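Local atomic coordinates of putative acetyltransferase Sthe_0691 (Sphaerobacter thermophilus, PDB entry 3SHP), a protein that probably transfers an acetyl group from acetyl-CoA to an acceptor that has not been identified. Residues R17-D22 against W59-I64; A29-R34 against S75-F80; A71-C76 against F89-W94; Y8-T13 against V65-E70. All blocks are in the same frame, centred on the assembly; numbering follows the deposited sequence. Where two conformers were deposited one is given.

Interaction 1: residues R17-D22 against W59-I64; sequences RAMVED and WHLLAI. With SRT (S,R meso-tartaric acid), chain C.
The selenomethionine side chain of Met-19 lies alongside Leu-61, both pointing the same way, with CB of Met-19 3.8 Å from CB of Leu-61 and its SE 4.1 Å from CD1 of that leucine. The pair sits at the end of an antiparallel ladder between strands 14-18 and 58-66, in a mixed sheet whose strand and helix order is consistent with the GNAT acetyltransferase fold. CG of Met-19 is anti to the backbone N (chi1 -174°), and the extended chain carries the apolar end away from strand 58-66 to Phe-31, which also packs on Leu-61. Within the ladder, Ala-63 N donates to Arg-17 O at 2.8 Å, and the return bond, Arg-17 N to Ala-63 O, is weak. Beyond it, Met-19 N gives Leu-61 O a fairly straight bond of 2.9 Å, although it arrives from above the carbonyl plane as the chain turns off the strand. The small Ala-63 leaves room for the Arg-17 guanidinium: its CB lies over one face, 3.8 Å from NH1. That nitrogen also donates to Ala-18 O, which lies in the guanidinium plane, and forms a salt bridge with Asp-23 of helix 21-26. Where strand 58-66 reaches the ligand pocket, main-chain atoms hold meso-tartaric acid, which also bonds to Asp-97 of a neighbouring subunit. Trp-59 N donates to tartrate O11 at 3.1 Å, while tartrate O2 donates to Trp-59 O at 2.6 Å.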
# COMPACT_ATOMS: atom_id res chain seq x y z
N ARG A 17 22.68 27.32 -5.66
CA ARG A 17 22.22 28.38 -4.78
C ARG A 17 21.25 27.71 -3.81
O ARG A 17 20.81 26.61 -4.06
CB ARG A 17 21.49 29.46 -5.59
CG ARG A 17 20.32 28.92 -6.50
CD ARG A 17 19.23 29.98 -6.69
NE ARG A 17 18.16 29.54 -7.58
CZ ARG A 17 17.10 28.81 -7.23
NH1 ARG A 17 16.93 28.41 -5.96
NH2 ARG A 17 16.20 28.47 -8.16
N ALA A 18 20.92 28.38 -2.72
CA ALA A 18 19.96 27.86 -1.75
C ALA A 18 18.66 27.49 -2.45
O ALA A 18 18.11 28.28 -3.23
CB ALA A 18 19.72 28.89 -0.62
N MSE A 19 18.19 26.27 -2.23
CA MSE A 19 16.88 25.86 -2.72
C MSE A 19 15.82 26.61 -1.90
O MSE A 19 15.95 26.73 -0.68
CB MSE A 19 16.70 24.35 -2.57
CG MSE A 19 15.41 23.83 -3.17
SE MSE A 19 15.61 21.96 -3.52
CE MSE A 19 14.14 21.59 -4.73
N VAL A 20 14.82 27.13 -2.60
CA VAL A 20 13.73 27.87 -1.97
C VAL A 20 12.40 27.13 -2.19
O VAL A 20 12.33 26.22 -3.01
CB VAL A 20 13.67 29.33 -2.50
CG1 VAL A 20 14.91 30.11 -2.06
CG2 VAL A 20 13.50 29.37 -4.04
N GLU A 21 11.38 27.51 -1.43
CA GLU A 21 10.06 26.85 -1.44
C GLU A 21 9.46 26.67 -2.85
O GLU A 21 8.86 25.63 -3.16
CB GLU A 21 9.09 27.61 -0.54
CG GLU A 21 9.57 27.64 0.89
CD GLU A 21 8.67 28.40 1.83
OE1 GLU A 21 7.98 29.35 1.39
OE2 GLU A 21 8.68 28.07 3.04
N ASP A 22 9.63 27.70 -3.67
CA ASP A 22 9.28 27.70 -5.08
C ASP A 22 9.88 26.50 -5.85
O ASP A 22 9.17 25.78 -6.56
CB ASP A 22 9.78 28.99 -5.70
CG ASP A 22 8.93 29.46 -6.81
OD1 ASP A 22 7.76 29.85 -6.52
OD2 ASP A 22 9.43 29.47 -7.98
N TRP A 59 20.81 20.94 8.44
CA TRP A 59 20.52 20.44 7.11
C TRP A 59 20.33 21.58 6.14
O TRP A 59 19.76 22.63 6.48
CB TRP A 59 19.24 19.62 7.10
CG TRP A 59 19.28 18.34 7.87
CD1 TRP A 59 19.31 18.19 9.24
CD2 TRP A 59 19.22 17.02 7.32
NE1 TRP A 59 19.29 16.85 9.56
CE2 TRP A 59 19.23 16.12 8.41
CE3 TRP A 59 19.19 16.52 6.02
CZ2 TRP A 59 19.20 14.74 8.22
CZ3 TRP A 59 19.15 15.15 5.84
CH2 TRP A 59 19.15 14.28 6.94
N HIS A 60 20.80 21.37 4.92
CA HIS A 60 20.67 22.40 3.90
C HIS A 60 20.33 21.78 2.58
O HIS A 60 20.57 20.59 2.35
CB HIS A 60 21.96 23.22 3.82
CG HIS A 60 22.26 23.96 5.08
ND1 HIS A 60 21.58 25.11 5.44
CD2 HIS A 60 23.11 23.69 6.11
CE1 HIS A 60 22.02 25.53 6.62
NE2 HIS A 60 22.95 24.68 7.04
N LEU A 61 19.73 22.60 1.73
CA LEU A 61 19.40 22.19 0.39
C LEU A 61 19.88 23.22 -0.61
O LEU A 61 19.55 24.40 -0.49
CB LEU A 61 17.89 22.11 0.27
CG LEU A 61 17.25 20.79 0.56
CD1 LEU A 61 15.71 21.00 0.47
CD2 LEU A 61 17.74 19.75 -0.43
N LEU A 62 20.66 22.77 -1.59
CA LEU A 62 21.09 23.60 -2.68
C LEU A 62 20.37 23.15 -3.95
O LEU A 62 20.30 21.95 -4.23
CB LEU A 62 22.61 23.49 -2.87
CG LEU A 62 23.52 23.93 -1.71
CD1 LEU A 62 24.97 23.74 -2.09
CD2 LEU A 62 23.26 25.40 -1.32
N ALA A 63 19.82 24.11 -4.69
CA ALA A 63 19.29 23.82 -6.00
C ALA A 63 20.42 23.77 -7.00
O ALA A 63 21.36 24.57 -6.94
CB ALA A 63 18.32 24.91 -6.41
N ILE A 64 20.33 22.84 -7.95
CA ILE A 64 21.28 22.85 -9.05
C ILE A 64 20.52 23.45 -10.24
O ILE A 64 19.46 22.94 -10.63
CB ILE A 64 21.77 21.45 -9.37
CG1 ILE A 64 22.41 20.80 -8.12
CG2 ILE A 64 22.72 21.45 -10.60
CD1 ILE A 64 22.66 19.28 -8.27
O1 SRT C . 16.57 21.57 10.68
O11 SRT C . 18.39 22.36 9.77
C1 SRT C . 17.17 22.02 9.68
C2 SRT C . 16.40 22.13 8.36
O2 SRT C . 17.26 22.23 7.22
C3 SRT C . 15.47 23.34 8.26
O3 SRT C . 15.22 23.91 9.55
C4 SRT C . 14.18 23.00 7.55
O4 SRT C . 13.37 22.17 8.06
O41 SRT C . 13.93 23.56 6.46

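Interaction 2: residues A29-R34 against S75-F80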
# COMPACT_ATOMS: atom_id res chain seq x y z
N ALA A 29 6.81 16.57 -8.15
CA ALA A 29 6.60 15.27 -8.82
C ALA A 29 7.80 14.34 -8.58
O ALA A 29 7.62 13.14 -8.35
CB ALA A 29 6.37 15.48 -10.31
N TRP A 30 9.01 14.89 -8.57
CA TRP A 30 10.17 14.03 -8.36
C TRP A 30 10.98 14.34 -7.10
O TRP A 30 11.78 13.51 -6.67
CB TRP A 30 11.10 14.09 -9.57
CG TRP A 30 11.57 15.46 -9.91
CD1 TRP A 30 10.92 16.37 -10.69
CD2 TRP A 30 12.78 16.10 -9.47
NE1 TRP A 30 11.65 17.53 -10.77
CE2 TRP A 30 12.80 17.39 -10.04
CE3 TRP A 30 13.86 15.71 -8.63
CZ2 TRP A 30 13.85 18.30 -9.82
CZ3 TRP A 30 14.90 16.61 -8.42
CH2 TRP A 30 14.89 17.89 -9.01
N PHE A 31 10.82 15.52 -6.54
CA PHE A 31 11.64 15.85 -5.39
C PHE A 31 10.88 15.64 -4.10
O PHE A 31 9.85 16.26 -3.89
CB PHE A 31 12.18 17.26 -5.46
CG PHE A 31 13.04 17.62 -4.28
CD1 PHE A 31 14.33 17.13 -4.17
CD2 PHE A 31 12.54 18.44 -3.26
CE1 PHE A 31 15.13 17.45 -3.07
CE2 PHE A 31 13.33 18.78 -2.15
CZ PHE A 31 14.63 18.27 -2.06
N ASP A 32 11.41 14.78 -3.24
CA ASP A 32 10.73 14.46 -2.00
C ASP A 32 11.28 15.43 -0.97
O ASP A 32 12.45 15.41 -0.66
CB ASP A 32 11.03 13.01 -1.60
CG ASP A 32 10.22 12.53 -0.42
OD1 ASP A 32 9.44 13.31 0.17
OD2 ASP A 32 10.35 11.33 -0.07
N SER A 33 10.41 16.30 -0.48
CA SER A 33 10.77 17.27 0.54
C SER A 33 10.92 16.68 1.92
O SER A 33 11.49 17.33 2.81
CB SER A 33 9.69 18.32 0.61
OG SER A 33 9.89 19.23 -0.43
N ARG A 34 10.41 15.46 2.13
CA ARG A 34 10.45 14.89 3.46
C ARG A 34 11.89 14.52 3.81
O ARG A 34 12.71 14.27 2.92
CB ARG A 34 9.51 13.69 3.57
CG ARG A 34 8.06 13.97 3.12
CD ARG A 34 7.29 12.65 3.04
NE ARG A 34 7.95 11.71 2.12
CZ ARG A 34 7.58 10.46 1.90
NH1 ARG A 34 6.54 9.94 2.54
NH2 ARG A 34 8.27 9.71 1.05
N SER A 75 19.04 18.78 -7.03
CA SER A 75 19.26 19.34 -5.71
C SER A 75 20.43 18.62 -5.07
O SER A 75 20.76 17.48 -5.43
CB SER A 75 18.01 19.17 -4.85
OG SER A 75 17.76 17.79 -4.65
N CYS A 76 21.08 19.29 -4.14
CA CYS A 76 22.13 18.66 -3.39
C CYS A 76 21.71 18.77 -1.94
O CYS A 76 21.60 19.88 -1.39
CB CYS A 76 23.46 19.37 -3.64
SG CYS A 76 24.78 18.69 -2.60
N ARG A 77 21.48 17.62 -1.30
CA ARG A 77 21.11 17.64 0.11
C ARG A 77 22.33 17.48 1.01
O ARG A 77 23.09 16.53 0.88
CB ARG A 77 20.07 16.58 0.43
CG ARG A 77 19.49 16.83 1.81
CD ARG A 77 18.47 15.79 2.24
NE ARG A 77 17.23 15.81 1.46
CZ ARG A 77 16.18 16.59 1.73
NH1 ARG A 77 16.21 17.46 2.75
NH2 ARG A 77 15.09 16.49 0.96
N ILE A 78 22.53 18.43 1.91
CA ILE A 78 23.68 18.40 2.76
C ILE A 78 23.27 18.31 4.23
O ILE A 78 22.36 19.03 4.66
CB ILE A 78 24.55 19.67 2.57
CG1 ILE A 78 24.93 19.86 1.08
CG2 ILE A 78 25.80 19.58 3.44
CD1 ILE A 78 25.46 21.27 0.78
N GLU A 79 23.97 17.47 4.99
CA GLU A 79 23.74 17.38 6.44
C GLU A 79 25.06 17.62 7.18
O GLU A 79 26.02 16.87 7.01
CB GLU A 79 23.11 16.00 6.78
CG GLU A 79 23.06 15.68 8.26
CD GLU A 79 23.10 14.18 8.58
OE1 GLU A 79 23.43 13.34 7.69
OE2 GLU A 79 22.82 13.84 9.75
N PHE A 80 25.12 18.68 7.97
CA PHE A 80 26.30 18.94 8.78
C PHE A 80 26.14 18.32 10.15
O PHE A 80 25.05 18.37 10.75
CB PHE A 80 26.60 20.44 8.97
CG PHE A 80 27.03 21.14 7.71
CD1 PHE A 80 26.19 22.07 7.10
CD2 PHE A 80 28.27 20.87 7.13
CE1 PHE A 80 26.57 22.72 5.94
CE2 PHE A 80 28.66 21.52 5.94
CZ PHE A 80 27.80 22.44 5.35
O HOH W 1 13.56 18.95 2.28
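The ring of Phe-31 wedges against Ser-75 and the end of Arg-77, and this is the tight part of the contact. CG of Phe-31 stands anti to the backbone N (chi1 180°), which sends the ring out from the loop toward strand 72-80. In the conformer of Ser-75 described here, OG comes within 3.1 Å of CE1 of Phe-31; a second conformer makes so close an approach doubtful. Next to it, NH2 of Arg-77 lies 3.5 Å from CZ of Phe-31; the two side chains cross obliquely, although the ring and guanidinium planes are only 9° apart. A large flat hydrocarbon suits a place where it can lean on both a serine and an arginine of one strand.

The other side is looser and watery. A water in the guanidinium plane accepts from Arg-77 NH1 at 3.1 Å and donates to Ser-33 O at 2.7 Å, linking the loop backbone to the arginine. Here the loop keeps its own shape: Asp-32 OD1 takes Arg-34 N in an Asx turn, and Arg-34 grips the same carboxylate side-on through NE and NH2.

Loop 29-34, which follows helix 21-26, lies over the sheet. Phe-31 also touches Lys-24 of that helix and Leu-61 of strand 58-66, while strand 72-80 runs between strands 58-66 and 84-91.

Interaction 3: residues A71-C76 against F89-W94; sequences AVVGSC and FHMAPW
The Phe-89 ring takes Cys-76 obliquely: SG is 3.7 Å from CE1, and its line to the ring centroid runs 35° off the normal, a sulfur-aromatic contact. Trp-94 has Ala-92 CB over one face and Ala-71 CB at its edge, with Val-73 CG1 4.0 Å from CH2, while the imidazole of His-90 meets Ser-75 OG edge-on. These rings flank the beta hairpin of strands 72-80 and 84-91; on the other edge of strand 72-80, Val-73 and Gly-74 both face Ile-64 of strand 58-66, a classic beta bulge. In the GNAT fold, with which this sheet is consistent, strand 84-91 leads into the region that usually binds acetyl-CoA.

Gly-74 suits its place because a CB there would collide with Met-91 SE and His-90 O. The bent Met-91 chain, with chi2 at -58°, folds its selenium back over that glycine. Phe-89 also packs on Leu-106 and Arg-102 of helix 98-116; an alanine in place of Phe-89 would probably leave Cys-76 SG without its aromatic partner and open a gap toward that helix.

The main chains are joined by Ser-75 N to His-90 O at 2.9 Å and His-90 N to Ser-75 O at 3.0 Å. Past the strand end, Ala-92 N donates to Val-73 O at 2.8 Å in an almost straight bond, arriving above the carbonyl plane.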
# COMPACT_ATOMS: atom_id res chain seq x y z
N ALA A 71 16.51 26.41 -15.43
CA ALA A 71 15.73 25.29 -14.93
C ALA A 71 16.43 24.66 -13.73
O ALA A 71 17.65 24.48 -13.72
CB ALA A 71 15.55 24.25 -16.02
N VAL A 72 15.65 24.34 -12.71
CA VAL A 72 16.18 23.59 -11.58
C VAL A 72 16.26 22.14 -12.05
O VAL A 72 15.22 21.52 -12.32
CB VAL A 72 15.28 23.74 -10.33
CG1 VAL A 72 15.72 22.76 -9.19
CG2 VAL A 72 15.25 25.22 -9.85
N VAL A 73 17.49 21.62 -12.20
CA VAL A 73 17.71 20.29 -12.74
C VAL A 73 18.06 19.26 -11.66
O VAL A 73 18.15 18.04 -11.94
CB VAL A 73 18.77 20.31 -13.87
CG1 VAL A 73 18.34 21.24 -15.00
CG2 VAL A 73 20.18 20.70 -13.30
N GLY A 74 18.26 19.72 -10.43
CA GLY A 74 18.48 18.80 -9.35
C GLY A 74 18.67 19.53 -8.06
O GLY A 74 18.49 20.75 -7.99
N SER A 75 19.04 18.78 -7.03
CA SER A 75 19.26 19.34 -5.71
C SER A 75 20.43 18.62 -5.07
O SER A 75 20.76 17.48 -5.43
CB SER A 75 18.01 19.17 -4.85
OG SER A 75 17.76 17.79 -4.65
N CYS A 76 21.08 19.29 -4.14
CA CYS A 76 22.13 18.66 -3.39
C CYS A 76 21.71 18.77 -1.94
O CYS A 76 21.60 19.88 -1.39
CB CYS A 76 23.46 19.37 -3.64
SG CYS A 76 24.78 18.69 -2.60
N PHE A 89 22.85 13.67 -4.03
CA PHE A 89 22.27 14.48 -5.10
C PHE A 89 20.99 13.81 -5.55
O PHE A 89 20.90 12.58 -5.55
CB PHE A 89 23.22 14.57 -6.29
CG PHE A 89 24.54 15.21 -5.96
CD1 PHE A 89 24.71 16.59 -6.07
CD2 PHE A 89 25.62 14.44 -5.53
CE1 PHE A 89 25.92 17.19 -5.76
CE2 PHE A 89 26.84 15.04 -5.21
CZ PHE A 89 27.00 16.42 -5.34
N HIS A 90 20.01 14.62 -5.95
CA HIS A 90 18.76 14.14 -6.50
C HIS A 90 18.60 14.88 -7.82
O HIS A 90 18.38 16.09 -7.80
CB HIS A 90 17.58 14.48 -5.59
CG HIS A 90 17.64 13.86 -4.23
ND1 HIS A 90 17.20 12.58 -3.97
CD2 HIS A 90 18.08 14.36 -3.05
CE1 HIS A 90 17.37 12.31 -2.69
NE2 HIS A 90 17.89 13.38 -2.10
N MSE A 91 18.73 14.20 -8.95
CA MSE A 91 18.63 14.88 -10.26
C MSE A 91 17.23 14.69 -10.85
O MSE A 91 16.60 13.68 -10.57
CB MSE A 91 19.68 14.35 -11.24
CG MSE A 91 21.09 14.35 -10.65
SE MSE A 91 21.68 16.11 -10.06
CE MSE A 91 21.78 16.93 -11.80
N ALA A 92 16.75 15.64 -11.63
CA ALA A 92 15.44 15.50 -12.26
C ALA A 92 15.45 14.29 -13.19
O ALA A 92 16.41 14.08 -13.92
CB ALA A 92 15.03 16.76 -13.01
N PRO A 93 14.40 13.47 -13.13
CA PRO A 93 14.30 12.27 -13.95
C PRO A 93 14.13 12.56 -15.45
O PRO A 93 14.47 11.69 -16.27
CB PRO A 93 13.03 11.56 -13.41
CG PRO A 93 12.20 12.70 -12.85
CD PRO A 93 13.25 13.62 -12.23
N TRP A 94 13.62 13.74 -15.80
CA TRP A 94 13.46 14.13 -17.20
C TRP A 94 14.77 14.59 -17.86
O TRP A 94 14.79 14.87 -19.05
CB TRP A 94 12.40 15.22 -17.36
CG TRP A 94 12.52 16.39 -16.40
CD1 TRP A 94 11.83 16.57 -15.23
CD2 TRP A 94 13.37 17.55 -16.54
NE1 TRP A 94 12.18 17.77 -14.65
CE2 TRP A 94 13.12 18.39 -15.42
CE3 TRP A 94 14.29 17.97 -17.51
CZ2 TRP A 94 13.78 19.60 -15.23
CZ3 TRP A 94 14.95 19.19 -17.33
CH2 TRP A 94 14.69 19.99 -16.18

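Interaction 4: residues Y8-T13 against V65-E70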
# COMPACT_ATOMS: atom_id res chain seq x y z
N TYR A 8 26.80 31.08 -3.85
CA TYR A 8 26.69 31.18 -5.30
C TYR A 8 27.91 30.49 -5.91
O TYR A 8 29.02 31.04 -5.87
CB TYR A 8 26.58 32.63 -5.78
CG TYR A 8 26.45 32.71 -7.28
CD1 TYR A 8 25.26 32.32 -7.93
CD2 TYR A 8 27.52 33.13 -8.07
CE1 TYR A 8 25.15 32.36 -9.33
CE2 TYR A 8 27.41 33.18 -9.47
CZ TYR A 8 26.24 32.79 -10.09
OH TYR A 8 26.16 32.85 -11.48
N LEU A 9 27.69 29.31 -6.46
CA LEU A 9 28.76 28.44 -6.91
C LEU A 9 28.40 28.12 -8.34
O LEU A 9 27.45 27.35 -8.60
CB LEU A 9 28.81 27.15 -6.09
CG LEU A 9 28.76 27.25 -4.55
CD1 LEU A 9 28.78 25.87 -3.95
CD2 LEU A 9 29.91 28.06 -3.97
N THR A 10 29.15 28.69 -9.28
CA THR A 10 28.79 28.51 -10.68
C THR A 10 29.90 27.88 -11.50
O THR A 10 31.08 28.15 -11.29
CB THR A 10 28.33 29.81 -11.33
OG1 THR A 10 27.92 29.53 -12.67
CG2 THR A 10 29.44 30.85 -11.32
N GLY A 11 29.49 27.02 -12.42
CA GLY A 11 30.41 26.43 -13.39
C GLY A 11 29.94 26.81 -14.78
O GLY A 11 29.07 27.67 -14.92
N PRO A 12 30.48 26.14 -15.81
CA PRO A 12 30.15 26.41 -17.23
C PRO A 12 28.68 26.11 -17.58
O PRO A 12 28.13 26.75 -18.50
CB PRO A 12 31.08 25.46 -18.00
CG PRO A 12 32.23 25.21 -17.05
CD PRO A 12 31.53 25.12 -15.69
N THR A 13 28.05 25.20 -16.85
CA THR A 13 26.72 24.72 -17.22
C THR A 13 25.67 24.97 -16.15
O THR A 13 24.53 25.33 -16.49
CB THR A 13 26.74 23.21 -17.51
OG1 THR A 13 27.82 22.95 -18.41
CG2 THR A 13 25.48 22.80 -18.18
N VAL A 65 21.03 24.55 -10.78
CA VAL A 65 20.27 25.34 -11.74
C VAL A 65 21.01 25.38 -13.06
O VAL A 65 22.18 25.76 -13.11
CB VAL A 65 20.00 26.79 -11.22
CG1 VAL A 65 19.18 27.60 -12.22
CG2 VAL A 65 19.34 26.80 -9.83
N ARG A 66 20.34 24.98 -14.14
CA ARG A 66 20.96 25.05 -15.45
C ARG A 66 20.97 26.48 -15.92
O ARG A 66 19.93 27.12 -16.02
CB ARG A 66 20.25 24.15 -16.47
CG ARG A 66 21.00 24.01 -17.78
CD ARG A 66 20.46 22.89 -18.63
NE ARG A 66 18.99 22.94 -18.78
CZ ARG A 66 18.25 21.90 -19.15
NH1 ARG A 66 16.93 22.05 -19.25
NH2 ARG A 66 18.81 20.74 -19.43
N ARG A 67 22.17 26.97 -16.20
CA ARG A 67 22.40 28.34 -16.65
C ARG A 67 21.65 28.72 -17.95
O ARG A 67 21.00 29.76 -17.99
CB ARG A 67 23.92 28.59 -16.80
CG ARG A 67 24.73 28.42 -15.45
CD ARG A 67 26.22 28.68 -15.60
NE ARG A 67 26.46 29.91 -16.35
CZ ARG A 67 27.59 30.22 -16.98
NH1 ARG A 67 28.64 29.40 -16.94
NH2 ARG A 67 27.68 31.37 -17.66
N SER A 68 21.71 27.88 -18.98
CA SER A 68 21.08 28.24 -20.28
C SER A 68 19.61 28.62 -20.15
O SER A 68 19.17 29.58 -20.75
CB SER A 68 21.27 27.16 -21.34
OG SER A 68 20.76 25.91 -20.88
N ASP A 69 18.85 27.90 -19.32
CA ASP A 69 17.40 28.18 -19.22
C ASP A 69 16.87 28.44 -17.81
O ASP A 69 15.66 28.62 -17.64
CB ASP A 69 16.56 27.05 -19.89
CG ASP A 69 16.78 25.68 -19.24
OD1 ASP A 69 17.63 25.57 -18.33
OD2 ASP A 69 16.09 24.70 -19.62
N GLU A 70 17.76 28.44 -16.82
CA GLU A 70 17.37 28.68 -15.42
C GLU A 70 16.52 27.58 -14.81
O GLU A 70 15.88 27.79 -13.77
CB GLU A 70 16.67 30.03 -15.26
CG GLU A 70 17.58 31.23 -15.52
CD GLU A 70 18.59 31.40 -14.41
OE1 GLU A 70 18.23 31.13 -13.25
OE2 GLU A 70 19.74 31.81 -14.68
O HOH W 2 23.58 25.86 -19.08
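Two torsions carry Arg-67 across to Gly-11: CG stands anti to its own carbonyl carbon (chi1 -61°), and a bend at chi3 (46°) brings the edge of the guanidinium to the 10-13 link. The contact joins two connections at one end of the mixed sheet, the link between antiparallel strands 9-10 and 14-18 and the loop of the hairpin formed by strands 58-66 and 72-80. NH1 of Arg-67 donates to Gly-11 O at 2.7 Å, tilted from both the carbonyl and the guanidinium plane. The same oxygen accepts from Thr-10 OG1 at 3.1 Å, in the carbonyl plane and on a lone pair, so two donors grip it. The hydroxyl and the arginine chain meet at about a right angle, OG1 of Thr-10 standing 3.5 Å from CD of Arg-67. Glycine suits position 11, since a CB there would run into Pro-12 CD; a long, flexible arginine can span the surface between the two connections.

The neighbouring Arg-66 brushes Thr-13 O with its CG and then turns back to Asp-69. It holds that carboxylate side-on, NE to OD1 at 3.0 Å in a nearly straight bond (176°) and NH1 to OD2 at 2.8 Å. Its NH2 forms a salt bridge with Glu-21 of a neighbouring subunit. A leucine in place of Arg-66 would probably leave both acids without this positive mate. The main chains are tied by Arg-67 N to Thr-13 O at 2.9 Å, and a water donating to that same oxygen accepts from Ser-68 N at 2.8 Å.

Overall arrangement
All four contacts gather on the N-terminal half of one mixed sheet, in which strands 9-10, 14-18, 58-66, 72-80 and 84-91 lie side by side in chain order. Interactions 1 and 4 share strand 58-66, and interactions 2 and 3 share strand 72-80. The centres of interactions 1 and 2 are about 8 Å apart; interactions 2 and 4, with centres about 19 Å apart, are the only pair that does not touch. Along the chain, interaction 4 encloses interaction 1, interaction 2 crosses both, and interaction 3 follows 1 and 4. Loop 29-34 is laid over the sheet, strand 58-66 reaches the tartrate site at one end, and neighbouring subunits adjoin all four contacts.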